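Local coordinates for arylesterase (Sulfolobus solfataricus, PDB 5L2P), which hydrolyses aromatic esters and aryl dialkyl phosphates such as paraoxon, acting as a broad-specificity serine esterase of the GDXG lipolytic family, at residues Lys121-Thr124 with Ala125-Cys129. Residues are numbered along the deposited sequence; the frame is centred on the assembly and turned at random.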
loop_
_atom_site.group_PDB
_atom_site.type_symbol
_atom_site.label_atom_id
_atom_site.label_comp_id
_atom_site.label_asym_id
_atom_site.label_seq_id
_atom_site.Cartn_x
_atom_site.Cartn_y
_atom_site.Cartn_z
ATOM N N LYS A 121 10.806 34.731 6.256
ATOM C CA LYS A 121 11.118 33.338 6.393
ATOM C C LYS A 121 10.488 32.785 7.662
ATOM O O LYS A 121 10.017 33.547 8.517
ATOM C CB LYS A 121 12.632 33.123 6.432
ATOM C CG LYS A 121 13.283 33.233 5.057
ATOM C CD LYS A 121 14.696 32.681 5.081
ATOM C CE LYS A 121 15.327 32.809 3.723
ATOM N NZ LYS A 121 14.970 31.654 2.863
ATOM N N PHE A 122 10.476 31.450 7.762
ATOM C CA PHE A 122 10.157 30.774 8.994
ATOM C C PHE A 122 10.938 31.412 10.159
ATOM O O PHE A 122 12.122 31.696 10.018
ATOM C CB PHE A 122 10.518 29.289 8.861
ATOM C CG PHE A 122 10.415 28.517 10.138
ATOM C CD1 PHE A 122 9.222 27.957 10.540
ATOM C CD2 PHE A 122 11.539 28.338 10.938
ATOM C CE1 PHE A 122 9.147 27.223 11.726
ATOM C CE2 PHE A 122 11.468 27.609 12.129
ATOM C CZ PHE A 122 10.269 27.055 12.528
ATOM N N PRO A 123 10.290 31.616 11.313
ATOM C CA PRO A 123 8.924 31.224 11.692
ATOM C C PRO A 123 7.844 32.338 11.594
ATOM O O PRO A 123 6.845 32.259 12.293
ATOM C CB PRO A 123 9.117 30.794 13.157
ATOM C CG PRO A 123 10.122 31.771 13.646
ATOM C CD PRO A 123 11.030 32.128 12.474
ATOM N N THR A 124 8.029 33.327 10.726
ATOM C CA THR A 124 7.151 34.499 10.675
ATOM C C THR A 124 5.696 34.132 10.453
ATOM O O THR A 124 4.833 34.538 11.223
ATOM C CB THR A 124 7.578 35.474 9.543
ATOM O OG1 THR A 124 8.946 35.848 9.694
ATOM C CG2 THR A 124 6.736 36.769 9.550
ATOM N N ALA A 125 5.423 33.327 9.426
ATOM C CA ALA A 125 4.044 32.828 9.153
ATOM C C ALA A 125 3.382 32.154 10.352
ATOM O O ALA A 125 2.187 32.353 10.603
ATOM C CB ALA A 125 4.032 31.855 7.979
ATOM N N VAL A 126 4.156 31.369 11.109
ATOM C CA VAL A 126 3.592 30.639 12.246
ATOM C C VAL A 126 3.157 31.606 13.332
ATOM O O VAL A 126 2.069 31.475 13.916
ATOM C CB VAL A 126 4.585 29.624 12.842
ATOM C CG1 VAL A 126 3.950 28.904 14.034
ATOM C CG2 VAL A 126 5.028 28.637 11.761
ATOM N N TYR A 127 4.016 32.575 13.613
ATOM C CA TYR A 127 3.686 33.591 14.621
ATOM C C TYR A 127 2.611 34.584 14.179
ATOM O O TYR A 127 1.837 35.040 15.032
ATOM C CB TYR A 127 4.940 34.309 15.093
ATOM C CG TYR A 127 5.770 33.433 15.998
ATOM C CD1 TYR A 127 5.277 33.034 17.245
ATOM C CD2 TYR A 127 7.030 32.981 15.612
ATOM C CE1 TYR A 127 6.012 32.205 18.071
ATOM C CE2 TYR A 127 7.789 32.159 16.455
ATOM C CZ TYR A 127 7.263 31.773 17.673
ATOM O OH TYR A 127 7.963 30.974 18.523
ATOM N N ASP A 128 2.546 34.892 12.883
ATOM C CA ASP A 128 1.464 35.740 12.379
ATOM C C ASP A 128 0.117 35.076 12.599
ATOM O O ASP A 128 -0.848 35.740 12.999
ATOM C CB ASP A 128 1.611 36.056 10.867
ATOM C CG ASP A 128 2.616 37.164 10.583
ATOM O OD1 ASP A 128 3.220 37.718 11.520
ATOM O OD2 ASP A 128 2.842 37.447 9.399
ATOM N N CYS A 129 0.052 33.766 12.319
ATOM C CA CYS A 129 -1.194 33.037 12.468
ATOM C C CYS A 129 -1.548 32.905 13.938
ATOM O O CYS A 129 -2.719 33.014 14.298
ATOM C CB CYS A 129 -1.102 31.677 11.810
ATOM S SG CYS A 129 -1.062 31.676 9.989
#
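Asp128 N donates to Thr124 O at 2.8 Å, and one residue earlier Tyr127 N reaches Pro123 O at 3.1 Å with a nearly straight N-H...O angle of 167°. These two i to i+4 bonds start the helix, with Pro123 at its N-cap; the same Pro123 O also takes a weak bond from Val126 N. The turn leading in is closed by Lys121 O, which receives both Thr124 N and Thr124 OG1, the hydroxyl lying 2.8 Å from Lys121 O. Chi1 of -55° sets that hydroxyl beside Thr124's own backbone N, allowing both donors to meet one carbonyl, and sends CG2 the other way, alongside the carboxylate of Asp128, where Thr124 CG2 is 4.0 Å from Asp128 OD2. A valine here would probably cost Lys121 O its bond to the hydroxyl, leaving the backbone N of the same residue to hold the turn closed. The carboxylate itself is directed to Arg115, with which Asp128 OD1 forms a salt bridge. In the alpha/beta hydrolase fold this is the start of helix 124-138, which follows strand 108-112 through a loop containing a cis peptide bond between Phe122 and Pro123. That bond folds the proline back, placing Pro123 CB over the centre of the Phe122 ring, 3.7 Å above its plane. On the exposed side, Pro123 CG meets the edge of the Tyr127 ring in plane, 3.7 Å from Tyr127 CE2. More loosely, Phe122 CE1 approaches Val126 CG2 at 4.4 Å, and Val126 continues inward onto Leu161, Ala164 and Leu168 of helix 157-171.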